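Local coordinates for bacterial Pleckstrin homology domain-containing protein (Shewanella loihica PV-4, PDB 3DCX) that is of unknown function but carries a bacterial pleckstrin-homology domain and assembles from five copies, at residues G2-V7 and L28-I33; D79-L84 and E98-T103; D22-A27 and T40-I45; I33-V38 and L46-G51. One frame throughout, in Å; residues are numbered along the deposited sequence.

Contact 1. Residues G2-V7 and L28-I33; sequences GNAAEV and LAYRVI
Ala5 and Arg31 form the hydrogen-bonded pair, and Glu6 and Tyr30 the adjoining non-hydrogen-bonded pair, of a short antiparallel bridge that makes residues 5-6 an edge strand of the five-stranded sheet in the pleckstrin-homology domain. Arg31 N donates to Ala5 O at 2.7 Å, with an N-H...O angle of 173°, and Ala5 N returns a bond to Arg31 O. On the face bearing Tyr30, the extended Glu6 side chain passes obliquely by the phenol, its CG 4.1 Å from Tyr30 CE1 and its carboxylate plane turned 58° from the ring. Ala5 O lies at the edge of that ring, while the phenol hydroxyl is held by the backbone N of Asp104. Ala4 CB rests 3.9 Å from Val32 CG2. Val7 crosses Arg31 at about a right angle: its CG2, anti to the carbonyl carbon, reaches Arg31 CB at 3.8 Å, and Val7 CB meets Ala29 CB. Leu12 of helix 9-16 packs on Val7, and Ile108 of helix 105-116 on Tyr30. Past the bridge, Val7 N bonds to Ala29 O from above the carbonyl plane, and a water accepts from Ala29 N at 3.1 Å, probably donating to Val7 O.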
loop_
_atom_site.group_PDB
_atom_site.type_symbol
_atom_site.label_atom_id
_atom_site.label_comp_id
_atom_site.label_asym_id
_atom_site.label_seq_id
_atom_site.Cartn_x
_atom_site.Cartn_y
_atom_site.Cartn_z
ATOM N N GLY A 2 1.126 35.091 -9.246
ATOM C CA GLY A 2 0.262 35.270 -8.072
ATOM C C GLY A 2 1.081 35.055 -6.812
ATOM O O GLY A 2 2.048 34.296 -6.842
ATOM N N ASN A 3 0.707 35.726 -5.716
ATOM C CA ASN A 3 1.436 35.633 -4.435
ATOM C C ASN A 3 0.704 34.784 -3.376
ATOM O O ASN A 3 -0.523 34.814 -3.279
ATOM C CB ASN A 3 1.710 37.030 -3.854
ATOM C CG ASN A 3 2.630 37.884 -4.744
ATOM O OD1 ASN A 3 3.593 37.389 -5.329
ATOM N ND2 ASN A 3 2.338 39.174 -4.825
ATOM N N ALA A 4 1.471 34.027 -2.593
ATOM C CA ALA A 4 0.939 33.300 -1.434
ATOM C C ALA A 4 1.199 34.144 -0.184
ATOM O O ALA A 4 2.270 34.758 -0.048
ATOM C CB ALA A 4 1.587 31.918 -1.306
ATOM N N ALA A 5 0.208 34.191 0.701
ATOM C CA ALA A 5 0.296 34.905 1.969
ATOM C C ALA A 5 0.400 33.890 3.111
ATOM O O ALA A 5 -0.340 32.902 3.136
ATOM C CB ALA A 5 -0.933 35.769 2.154
ATOM N N GLU A 6 1.317 34.126 4.039
ATOM C CA GLU A 6 1.444 33.286 5.231
ATOM C C GLU A 6 0.260 33.525 6.180
ATOM O O GLU A 6 -0.180 34.655 6.353
ATOM C CB GLU A 6 2.774 33.563 5.936
ATOM C CG GLU A 6 3.359 32.352 6.659
ATOM C CD GLU A 6 4.746 32.621 7.268
ATOM O OE1 GLU A 6 5.555 33.349 6.636
ATOM O OE2 GLU A 6 5.019 32.109 8.387
ATOM N N VAL A 7 -0.257 32.451 6.773
ATOM C CA VAL A 7 -1.418 32.519 7.663
ATOM C C VAL A 7 -0.986 32.393 9.119
ATOM O O VAL A 7 -0.130 31.581 9.456
ATOM C CB VAL A 7 -2.440 31.417 7.336
ATOM C CG1 VAL A 7 -3.614 31.467 8.302
ATOM C CG2 VAL A 7 -2.930 31.555 5.897
ATOM N N LEU A 28 3.025 25.186 9.333
ATOM C CA LEU A 28 3.136 26.173 8.286
ATOM C C LEU A 28 1.832 26.240 7.514
ATOM O O LEU A 28 1.214 25.210 7.236
ATOM C CB LEU A 28 4.264 25.745 7.362
ATOM C CG LEU A 28 4.857 26.683 6.332
ATOM C CD1 LEU A 28 5.291 28.044 6.941
ATOM C CD2 LEU A 28 6.028 25.934 5.717
ATOM N N ALA A 29 1.420 27.447 7.135
ATOM C CA ALA A 29 0.252 27.576 6.322
ATOM C C ALA A 29 0.272 28.771 5.395
ATOM O O ALA A 29 0.665 29.862 5.778
ATOM C CB ALA A 29 -1.012 27.596 7.188
ATOM N N TYR A 30 -0.201 28.537 4.168
ATOM C CA TYR A 30 -0.263 29.581 3.161
ATOM C C TYR A 30 -1.687 29.726 2.617
ATOM O O TYR A 30 -2.414 28.752 2.434
ATOM C CB TYR A 30 0.710 29.288 2.018
ATOM C CG TYR A 30 2.157 29.287 2.437
ATOM C CD1 TYR A 30 2.834 30.486 2.660
ATOM C CD2 TYR A 30 2.855 28.096 2.631
ATOM C CE1 TYR A 30 4.178 30.500 3.067
ATOM C CE2 TYR A 30 4.218 28.107 3.025
ATOM C CZ TYR A 30 4.855 29.304 3.246
ATOM O OH TYR A 30 6.182 29.339 3.648
ATOM N N ARG A 31 -2.066 30.963 2.343
ATOM C CA ARG A 31 -3.286 31.243 1.618
ATOM C C ARG A 31 -3.012 31.732 0.186
ATOM O O ARG A 31 -2.097 32.511 -0.084
ATOM C CB ARG A 31 -4.113 32.271 2.376
ATOM C CG ARG A 31 -5.561 32.344 1.903
ATOM C CD ARG A 31 -6.182 33.682 2.219
ATOM N NE ARG A 31 -6.774 33.743 3.544
ATOM C CZ ARG A 31 -6.153 34.172 4.635
ATOM N NH1 ARG A 31 -4.884 34.577 4.589
ATOM N NH2 ARG A 31 -6.813 34.186 5.784
ATOM N N VAL A 32 -3.807 31.251 -0.745
ATOM C CA VAL A 32 -3.808 31.806 -2.091
ATOM C C VAL A 32 -5.259 32.190 -2.366
ATOM O O VAL A 32 -6.105 31.325 -2.588
ATOM C CB VAL A 32 -3.227 30.827 -3.158
ATOM C CG1 VAL A 32 -3.351 31.431 -4.566
ATOM C CG2 VAL A 32 -1.772 30.533 -2.855
ATOM N N ILE A 33 -5.536 33.493 -2.286
ATOM C CA ILE A 33 -6.895 34.044 -2.412
ATOM C C ILE A 33 -7.807 33.458 -1.315
ATOM O O ILE A 33 -7.687 33.839 -0.158
ATOM C CB ILE A 33 -7.483 33.905 -3.853
ATOM C CG1 ILE A 33 -6.517 34.489 -4.901
ATOM C CG2 ILE A 33 -8.800 34.668 -3.955
ATOM C CD1 ILE A 33 -6.718 33.935 -6.323
HETATM O O HOH W 1 2.283 29.955 8.658
#

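Contact 2. Residues D79-L84 and E98-T103; sequences DMDAEL and ELKKGT
Leu99 packs against Ala82 and Leu84 on the tight side of this contact, at the open end of the hairpin formed by strands 82-88 and 95-99. Its CD2 methyl lies 4.0 Å from Leu84 CB, and Leu99 CD1 is 4.2 Å from Ala82 CB. Leu99 N donates to Ala82 O at 2.8 Å. In the other direction a water takes over, accepting from Ala82 N and donating to Leu99 O, so the two backbones are already parting here.

The polar side is looser and more open, with Glu98 exposed, although the Asp81 carboxylate at its centre is buried. Lys101, bent at its last torsion (chi4 62°), brings NZ to Asp81 OD1 at 2.8 Å, a salt bridge on the syn side and 26° out of the carboxylate plane; the same NZ also bonds to Phe78 O. Asp81 OD2 accepts from a water bound in turn to Lys101 N. It also lies 3.0 Å from Glu98 OE1, two acceptors with their carboxylate planes 45° apart. Glu98 OE1 accepts from Gly1 N and, weakly within a salt bridge, from Lys100 NZ, which also bonds to Gly1 O; these positive groups probably offset the like charges. With an alanine at Asp81, the Lys101 ammonium would probably lose its carboxylate mate and the bridging water this acceptor.

From Lys100 to Thr103 the chain makes a type II turn, in which Lys100 O accepts from both N and OG1 of Thr103. Val105 and Ile108 of helix 105-116 pack on Leu99, Ile112 on Leu84, and Val72 of strand 67-73 touches both leucines.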
loop_
_atom_site.group_PDB
_atom_site.type_symbol
_atom_site.label_atom_id
_atom_site.label_comp_id
_atom_site.label_asym_id
_atom_site.label_seq_id
_atom_site.Cartn_x
_atom_site.Cartn_y
_atom_site.Cartn_z
ATOM N N ASP A 79 10.065 35.520 -13.733
ATOM C CA ASP A 79 8.632 35.608 -13.993
ATOM C C ASP A 79 7.894 34.306 -13.659
ATOM O O ASP A 79 6.696 34.323 -13.422
ATOM C CB ASP A 79 8.407 36.013 -15.464
ATOM C CG ASP A 79 9.165 37.302 -15.842
ATOM O OD1 ASP A 79 8.854 38.383 -15.277
ATOM O OD2 ASP A 79 10.078 37.237 -16.706
HETATM N N MSE A 80 8.612 33.186 -13.614
HETATM C CA MSE A 80 8.013 31.882 -13.304
HETATM C C MSE A 80 8.324 31.432 -11.874
HETATM O O MSE A 80 9.311 31.856 -11.277
HETATM C CB MSE A 80 8.543 30.826 -14.278
HETATM C CG MSE A 80 8.159 31.069 -15.735
HETATM SE SE MSE A 80 6.280 30.659 -16.055
HETATM C CE MSE A 80 6.376 28.673 -15.767
ATOM N N ASP A 81 7.488 30.535 -11.356
ATOM C CA ASP A 81 7.669 29.962 -10.015
ATOM C C ASP A 81 8.159 28.523 -10.085
ATOM O O ASP A 81 7.923 27.825 -11.076
ATOM C CB ASP A 81 6.341 30.007 -9.265
ATOM C CG ASP A 81 5.856 31.421 -9.043
ATOM O OD1 ASP A 81 6.729 32.292 -8.774
ATOM O OD2 ASP A 81 4.619 31.663 -9.141
ATOM N N ALA A 82 8.843 28.087 -9.029
ATOM C CA ALA A 82 9.227 26.672 -8.893
ATOM C C ALA A 82 7.959 25.860 -8.724
ATOM O O ALA A 82 6.936 26.386 -8.283
ATOM C CB ALA A 82 10.175 26.444 -7.692
ATOM N N GLU A 83 8.031 24.582 -9.089
ATOM C CA GLU A 83 6.867 23.697 -9.075
ATOM C C GLU A 83 7.099 22.533 -8.132
ATOM O O GLU A 83 8.169 21.931 -8.157
ATOM C CB GLU A 83 6.640 23.163 -10.477
ATOM C CG GLU A 83 5.214 22.849 -10.793
ATOM C CD GLU A 83 5.055 22.420 -12.232
ATOM O OE1 GLU A 83 5.455 21.278 -12.557
ATOM O OE2 GLU A 83 4.533 23.226 -13.022
ATOM N N LEU A 84 6.105 22.236 -7.300
ATOM C CA LEU A 84 6.127 21.055 -6.432
ATOM C C LEU A 84 5.141 20.028 -6.992
ATOM O O LEU A 84 3.983 20.355 -7.242
ATOM C CB LEU A 84 5.740 21.423 -4.992
ATOM C CG LEU A 84 5.567 20.345 -3.903
ATOM C CD1 LEU A 84 6.922 19.758 -3.515
ATOM C CD2 LEU A 84 4.871 20.917 -2.671
ATOM N N GLU A 98 2.222 25.397 -7.587
ATOM C CA GLU A 98 3.212 26.452 -7.797
ATOM C C GLU A 98 3.696 26.929 -6.463
ATOM O O GLU A 98 2.885 27.226 -5.578
ATOM C CB GLU A 98 2.627 27.656 -8.544
ATOM C CG GLU A 98 2.868 27.649 -10.036
ATOM C CD GLU A 98 2.185 28.832 -10.716
ATOM O OE1 GLU A 98 2.374 29.994 -10.254
ATOM O OE2 GLU A 98 1.442 28.583 -11.699
ATOM N N LEU A 99 5.017 26.982 -6.311
ATOM C CA LEU A 99 5.618 27.524 -5.119
ATOM C C LEU A 99 5.709 29.032 -5.318
ATOM O O LEU A 99 6.761 29.562 -5.671
ATOM C CB LEU A 99 6.984 26.874 -4.856
ATOM C CG LEU A 99 6.929 25.363 -4.546
ATOM C CD1 LEU A 99 8.301 24.740 -4.321
ATOM C CD2 LEU A 99 5.985 25.048 -3.367
ATOM N N LYS A 100 4.577 29.698 -5.091
ATOM C CA LYS A 100 4.414 31.118 -5.433
ATOM C C LYS A 100 5.336 32.017 -4.633
ATOM O O LYS A 100 5.765 31.665 -3.528
ATOM C CB LYS A 100 2.968 31.559 -5.239
ATOM C CG LYS A 100 2.022 30.780 -6.104
ATOM C CD LYS A 100 0.579 31.076 -5.814
ATOM C CE LYS A 100 -0.290 30.327 -6.803
ATOM N NZ LYS A 100 0.103 30.666 -8.209
ATOM N N LYS A 101 5.661 33.168 -5.221
ATOM C CA LYS A 101 6.424 34.202 -4.523
ATOM C C LYS A 101 5.710 34.553 -3.209
ATOM O O LYS A 101 4.481 34.722 -3.158
ATOM C CB LYS A 101 6.635 35.430 -5.409
ATOM C CG LYS A 101 7.648 35.165 -6.520
ATOM C CD LYS A 101 7.686 36.279 -7.538
ATOM C CE LYS A 101 8.576 35.911 -8.718
ATOM N NZ LYS A 101 8.067 34.702 -9.441
ATOM N N GLY A 102 6.500 34.606 -2.145
ATOM C CA GLY A 102 5.967 34.661 -0.801
ATOM C C GLY A 102 6.066 33.349 -0.025
ATOM O O GLY A 102 5.906 33.347 1.202
ATOM N N THR A 103 6.292 32.221 -0.703
ATOM C CA THR A 103 6.427 30.945 0.019
ATOM C C THR A 103 7.893 30.743 0.431
ATOM O O THR A 103 8.811 31.262 -0.207
ATOM C CB THR A 103 5.893 29.706 -0.783
ATOM O OG1 THR A 103 6.626 29.536 -1.991
ATOM C CG2 THR A 103 4.373 29.814 -1.103
HETATM O O HOH W 2 4.382 33.744 -7.581
HETATM O O HOH W 3 9.339 29.843 -6.872
#

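Contact 3. Residues D22-A27 and T40-I45; sequences DNEQLA and TNKRLI
Glu24 and Arg43 form the salt bridge at the centre of this contact. Arg43 grips the carboxylate side-on: NH2 donates to Glu24 OE1 at 2.8 Å and NE to Glu24 OE2 at 2.9 Å, both on syn lone pairs. The two flat groups are nearly coplanar, 8° apart, although the side chains themselves cross at about a right angle. With CG anti to the backbone N (chi1 -169°) and an extended chain beyond, Glu24 reaches across to its partners. Gly21 N also bonds to OE1, while Ile19 O and Ser61 OG take further donors of Arg43.

Among the bonds from neutral donors, Thr40 OG1 donates to the anti lone pair of Glu24 OE2 at 2.6 Å, giving that oxygen a second donor. Asn41 N donates to Gln25 O, and Gln25 N donates to Asn41 OD1 at 2.9 Å from well above the amide plane.

Apolar contact is small: Leu26 CD2 meets Thr40 CG2 at 3.7 Å. Within 40-45, Ile45 CD1 lies over one face of the Arg43 guanidinium, offset toward its rim. Leu117 of a second subunit packs on Glu24, Lys42 and Arg43.

Thr40 OG1 also accepts from Lys42 N and Arg43 N, an ST turn and an ST motif respectively, at the tight turn between strands 35-40 and 43-50; the buried salt bridge thus fastens the chain entering strand 26-32 to a hairpin turn of the pleckstrin-homology sheet.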
loop_
_atom_site.group_PDB
_atom_site.type_symbol
_atom_site.label_atom_id
_atom_site.label_comp_id
_atom_site.label_asym_id
_atom_site.label_seq_id
_atom_site.Cartn_x
_atom_site.Cartn_y
_atom_site.Cartn_z
ATOM N N ASP A 22 -5.742 15.034 18.388
ATOM C CA ASP A 22 -5.385 15.433 19.753
ATOM C C ASP A 22 -3.914 15.869 19.869
ATOM O O ASP A 22 -3.619 16.843 20.538
ATOM C CB ASP A 22 -5.618 14.294 20.764
ATOM C CG ASP A 22 -7.091 13.912 20.934
ATOM O OD1 ASP A 22 -7.994 14.662 20.521
ATOM O OD2 ASP A 22 -7.333 12.808 21.484
ATOM N N ASN A 23 -3.004 15.136 19.238
ATOM C CA ASN A 23 -1.569 15.460 19.264
ATOM C C ASN A 23 -1.033 16.108 17.960
ATOM O O ASN A 23 0.159 16.009 17.630
ATOM C CB ASN A 23 -0.782 14.180 19.564
ATOM C CG ASN A 23 -1.275 13.460 20.838
ATOM O OD1 ASN A 23 -1.650 14.099 21.837
ATOM N ND2 ASN A 23 -1.277 12.126 20.798
ATOM N N GLU A 24 -1.915 16.779 17.223
ATOM C CA GLU A 24 -1.528 17.411 15.985
ATOM C C GLU A 24 -1.171 18.870 16.213
ATOM O O GLU A 24 -1.825 19.576 16.986
ATOM C CB GLU A 24 -2.664 17.322 14.969
ATOM C CG GLU A 24 -2.240 17.728 13.556
ATOM C CD GLU A 24 -3.279 17.374 12.530
ATOM O OE1 GLU A 24 -4.480 17.235 12.905
ATOM O OE2 GLU A 24 -2.906 17.255 11.340
ATOM N N GLN A 25 -0.136 19.312 15.512
ATOM C CA GLN A 25 0.316 20.696 15.563
ATOM C C GLN A 25 0.495 21.248 14.168
ATOM O O GLN A 25 0.874 20.536 13.241
ATOM C CB GLN A 25 1.628 20.792 16.318
ATOM C CG GLN A 25 1.481 20.508 17.787
ATOM C CD GLN A 25 2.768 20.748 18.517
ATOM O OE1 GLN A 25 3.455 19.798 18.892
ATOM N NE2 GLN A 25 3.137 22.026 18.684
ATOM N N LEU A 26 0.239 22.545 14.035
ATOM C CA LEU A 26 0.436 23.238 12.771
ATOM C C LEU A 26 1.885 23.662 12.611
ATOM O O LEU A 26 2.511 24.115 13.565
ATOM C CB LEU A 26 -0.486 24.451 12.694
ATOM C CG LEU A 26 -1.984 24.143 12.775
ATOM C CD1 LEU A 26 -2.692 25.437 12.552
ATOM C CD2 LEU A 26 -2.449 23.121 11.770
ATOM N N ALA A 27 2.441 23.478 11.422
ATOM C CA ALA A 27 3.841 23.864 11.176
ATOM C C ALA A 27 3.922 25.109 10.300
ATOM O O ALA A 27 4.778 25.981 10.490
ATOM C CB ALA A 27 4.662 22.680 10.539
ATOM N N THR A 40 0.636 20.380 8.699
ATOM C CA THR A 40 0.673 20.003 10.098
ATOM C C THR A 40 1.876 19.072 10.334
ATOM O O THR A 40 2.681 18.834 9.433
ATOM C CB THR A 40 -0.640 19.387 10.540
ATOM O OG1 THR A 40 -0.617 17.955 10.338
ATOM C CG2 THR A 40 -1.816 20.067 9.821
ATOM N N ASN A 41 2.037 18.576 11.550
ATOM C CA ASN A 41 3.052 17.542 11.767
ATOM C C ASN A 41 2.630 16.116 11.322
ATOM O O ASN A 41 3.420 15.189 11.422
ATOM C CB ASN A 41 3.565 17.543 13.212
ATOM C CG ASN A 41 2.513 17.240 14.217
ATOM O OD1 ASN A 41 1.310 17.326 13.956
ATOM N ND2 ASN A 41 2.957 16.890 15.404
ATOM N N LYS A 42 1.401 15.960 10.838
ATOM C CA LYS A 42 0.825 14.660 10.448
ATOM C C LYS A 42 0.328 14.593 8.999
ATOM O O LYS A 42 0.197 13.511 8.427
ATOM C CB LYS A 42 -0.370 14.364 11.328
ATOM C CG LYS A 42 -0.121 14.418 12.807
ATOM C CD LYS A 42 0.551 13.193 13.306
ATOM C CE LYS A 42 0.513 13.150 14.822
ATOM N NZ LYS A 42 1.746 12.530 15.318
ATOM N N ARG A 43 -0.010 15.735 8.428
ATOM C CA ARG A 43 -0.639 15.759 7.106
ATOM C C ARG A 43 -0.571 17.127 6.478
ATOM O O ARG A 43 -0.327 18.122 7.143
ATOM C CB ARG A 43 -2.131 15.364 7.222
ATOM C CG ARG A 43 -2.900 16.254 8.195
ATOM C CD ARG A 43 -4.431 16.104 8.166
ATOM N NE ARG A 43 -4.956 16.500 9.484
ATOM C CZ ARG A 43 -6.225 16.430 9.867
ATOM N NH1 ARG A 43 -7.187 16.026 9.035
ATOM N NH2 ARG A 43 -6.549 16.778 11.108
ATOM N N LEU A 44 -0.862 17.177 5.187
ATOM C CA LEU A 44 -1.277 18.413 4.564
ATOM C C LEU A 44 -2.796 18.450 4.622
ATOM O O LEU A 44 -3.454 17.411 4.454
ATOM C CB LEU A 44 -0.837 18.477 3.119
ATOM C CG LEU A 44 0.596 18.056 2.804
ATOM C CD1 LEU A 44 0.749 17.992 1.285
ATOM C CD2 LEU A 44 1.620 18.985 3.427
ATOM N N ILE A 45 -3.339 19.639 4.876
ATOM C CA ILE A 45 -4.751 19.928 4.706
ATOM C C ILE A 45 -4.880 20.924 3.548
ATOM O O ILE A 45 -4.299 22.029 3.565
ATOM C CB ILE A 45 -5.410 20.448 5.997
ATOM C CG1 ILE A 45 -5.128 19.498 7.158
ATOM C CG2 ILE A 45 -6.973 20.579 5.814
ATOM C CD1 ILE A 45 -5.522 20.064 8.552
#

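Contact 4. Residues I33-V38 and L46-G51; sequences IRDMFV and LIDKQG
Arg34 grips the carbonyl of Gly51 end-on, NH1 and NH2 both donating to Gly51 O at 2.9 Å. NH2 adds a weak bond to Lys49 O. The arginine chain bends at chi3 (-59°), which turns the guanidinium along residues 49-51. Replacing Arg34 with an alanine would probably leave Gly51 O without these two donors and the end of strand 43-50 freer to move.

Next to it, Asp35 OD1 accepts from Lys49 N at 2.9 Å, met from above the carboxylate plane. A water ties the two residues together, accepting from Arg34 NE and donating to Asp35 OD1 and Lys49 O. Further along, Met36 (selenomethionine) and Ile47 form a hydrogen-bonded pair through their backbones, and Met36 CB lies 4.1 Å from Ile47 CB. On the other face Phe37 and Leu46 lie side by side, and Leu46 CD2 stands over the ring in a CH-pi contact, 3.7 Å from the Phe37 centroid and 21° off the normal.

These residues belong to the antiparallel hairpin of strands 35-40 and 43-50. Strand 26-32 flanks it beyond Met36, strand 56-63 beyond Ile47; Leu12 of helix 9-16 packs on Met36, and Lys97 and Leu95 of strand 95-99 on Phe37 and Leu46.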
loop_
_atom_site.group_PDB
_atom_site.type_symbol
_atom_site.label_atom_id
_atom_site.label_comp_id
_atom_site.label_asym_id
_atom_site.label_seq_id
_atom_site.Cartn_x
_atom_site.Cartn_y
_atom_site.Cartn_z
ATOM N N ILE A 33 -5.536 33.493 -2.286
ATOM C CA ILE A 33 -6.895 34.044 -2.412
ATOM C C ILE A 33 -7.807 33.458 -1.315
ATOM O O ILE A 33 -7.687 33.839 -0.158
ATOM C CB ILE A 33 -7.483 33.905 -3.853
ATOM C CG1 ILE A 33 -6.517 34.489 -4.901
ATOM C CG2 ILE A 33 -8.800 34.668 -3.955
ATOM C CD1 ILE A 33 -6.718 33.935 -6.323
ATOM N N ARG A 34 -8.702 32.533 -1.647
ATOM C CA ARG A 34 -9.569 31.911 -0.631
ATOM C C ARG A 34 -9.096 30.520 -0.172
ATOM O O ARG A 34 -9.576 29.998 0.832
ATOM C CB ARG A 34 -10.980 31.729 -1.169
ATOM C CG ARG A 34 -11.624 32.947 -1.713
ATOM C CD ARG A 34 -13.086 32.650 -2.055
ATOM N NE ARG A 34 -13.258 31.575 -3.048
ATOM C CZ ARG A 34 -14.292 31.506 -3.892
ATOM N NH1 ARG A 34 -15.253 32.422 -3.854
ATOM N NH2 ARG A 34 -14.377 30.519 -4.770
ATOM N N ASP A 35 -8.195 29.917 -0.928
ATOM C CA ASP A 35 -7.746 28.558 -0.691
ATOM C C ASP A 35 -6.545 28.567 0.252
ATOM O O ASP A 35 -5.832 29.560 0.353
ATOM C CB ASP A 35 -7.381 27.892 -2.021
ATOM C CG ASP A 35 -8.567 27.779 -2.973
ATOM O OD1 ASP A 35 -9.730 27.869 -2.508
ATOM O OD2 ASP A 35 -8.341 27.600 -4.196
HETATM N N MSE A 36 -6.349 27.459 0.954
HETATM C CA MSE A 36 -5.269 27.308 1.901
HETATM C C MSE A 36 -4.569 25.979 1.761
HETATM O O MSE A 36 -5.178 24.954 1.439
HETATM C CB MSE A 36 -5.789 27.429 3.317
HETATM C CG MSE A 36 -5.517 28.729 3.950
HETATM SE SE MSE A 36 -5.993 28.622 5.811
HETATM C CE MSE A 36 -6.970 30.187 5.810
ATOM N N PHE A 37 -3.265 26.028 1.991
ATOM C CA PHE A 37 -2.409 24.867 2.002
ATOM C C PHE A 37 -1.766 24.808 3.396
ATOM O O PHE A 37 -0.968 25.683 3.764
ATOM C CB PHE A 37 -1.369 25.058 0.915
ATOM C CG PHE A 37 -0.733 23.801 0.456
ATOM C CD1 PHE A 37 0.266 23.214 1.180
ATOM C CD2 PHE A 37 -1.143 23.194 -0.711
ATOM C CE1 PHE A 37 0.871 22.038 0.742
ATOM C CE2 PHE A 37 -0.539 22.016 -1.149
ATOM C CZ PHE A 37 0.482 21.456 -0.417
ATOM N N VAL A 38 -2.149 23.809 4.190
ATOM C CA VAL A 38 -1.745 23.769 5.591
ATOM C C VAL A 38 -0.827 22.578 5.817
ATOM O O VAL A 38 -1.142 21.468 5.389
ATOM C CB VAL A 38 -2.972 23.721 6.499
ATOM C CG1 VAL A 38 -2.566 23.671 7.996
ATOM C CG2 VAL A 38 -3.847 24.928 6.202
ATOM N N LEU A 46 -5.598 20.517 2.507
ATOM C CA LEU A 46 -5.809 21.377 1.372
ATOM C C LEU A 46 -7.256 21.838 1.437
ATOM O O LEU A 46 -8.181 21.033 1.338
ATOM C CB LEU A 46 -5.500 20.661 0.050
ATOM C CG LEU A 46 -4.248 19.780 -0.065
ATOM C CD1 LEU A 46 -3.942 19.566 -1.528
ATOM C CD2 LEU A 46 -3.051 20.368 0.648
ATOM N N ILE A 47 -7.430 23.133 1.665
ATOM C CA ILE A 47 -8.751 23.756 1.786
ATOM C C ILE A 47 -9.092 24.526 0.514
ATOM O O ILE A 47 -8.515 25.588 0.252
ATOM C CB ILE A 47 -8.797 24.711 2.984
ATOM C CG1 ILE A 47 -8.417 23.959 4.272
ATOM C CG2 ILE A 47 -10.195 25.368 3.079
ATOM C CD1 ILE A 47 -8.374 24.809 5.533
ATOM N N ASP A 48 -10.003 23.978 -0.282
ATOM C CA ASP A 48 -10.370 24.587 -1.533
ATOM C C ASP A 48 -11.827 25.059 -1.425
ATOM O O ASP A 48 -12.707 24.315 -0.984
ATOM C CB ASP A 48 -10.150 23.596 -2.693
ATOM C CG ASP A 48 -8.684 23.068 -2.781
ATOM O OD1 ASP A 48 -7.719 23.794 -2.441
ATOM O OD2 ASP A 48 -8.503 21.896 -3.198
ATOM N N LYS A 49 -12.063 26.302 -1.816
ATOM C CA LYS A 49 -13.413 26.866 -1.829
ATOM C C LYS A 49 -13.829 27.147 -3.279
ATOM O O LYS A 49 -13.020 27.591 -4.103
ATOM C CB LYS A 49 -13.491 28.125 -0.971
ATOM C CG LYS A 49 -12.970 27.938 0.467
ATOM C CD LYS A 49 -13.210 29.185 1.291
ATOM C CE LYS A 49 -13.258 28.900 2.772
ATOM N NZ LYS A 49 -13.824 30.064 3.463
ATOM N N GLN A 50 -15.084 26.863 -3.582
ATOM C CA GLN A 50 -15.626 27.099 -4.906
ATOM C C GLN A 50 -16.937 27.867 -4.830
ATOM O O GLN A 50 -17.592 27.883 -3.792
ATOM C CB GLN A 50 -15.845 25.760 -5.613
ATOM C CG GLN A 50 -14.550 25.085 -6.056
ATOM C CD GLN A 50 -14.797 23.702 -6.593
ATOM O OE1 GLN A 50 -15.303 22.822 -5.877
ATOM N NE2 GLN A 50 -14.444 23.489 -7.866
ATOM N N GLY A 51 -17.298 28.477 -5.949
ATOM C CA GLY A 51 -18.554 29.201 -6.104
ATOM C C GLY A 51 -18.271 30.664 -5.886
ATOM O O GLY A 51 -17.217 31.005 -5.382
HETATM O O HOH W 4 -11.034 29.714 -4.506
HETATM O O HOH W 5 -5.440 24.305 -1.406
#

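Contacts 1, 3 and 4 belong to one five-stranded antiparallel sheet. Contact 1 lies on its edge at strand 5-6, and Tyr30 O, probably bonded to Phe37 N at 2.9 Å, carries it into contact 4, whose centre is about 10 Å away. Contact 3 closes the opposite end of the hairpin of contact 4, with centres about 17 Å apart, and Ile45 O probably bonds to Val38 N between them. Contact 2 belongs to the three-stranded sheet, yet its turn reaches contact 1, where Ala4 N lies 3.1 Å from Lys101 O. Bound methylpentanediol, probably from the crystallisation liquor, lies about 3 Å from the side chains of Val32 and Leu99 and about 4 Å from that of Phe37.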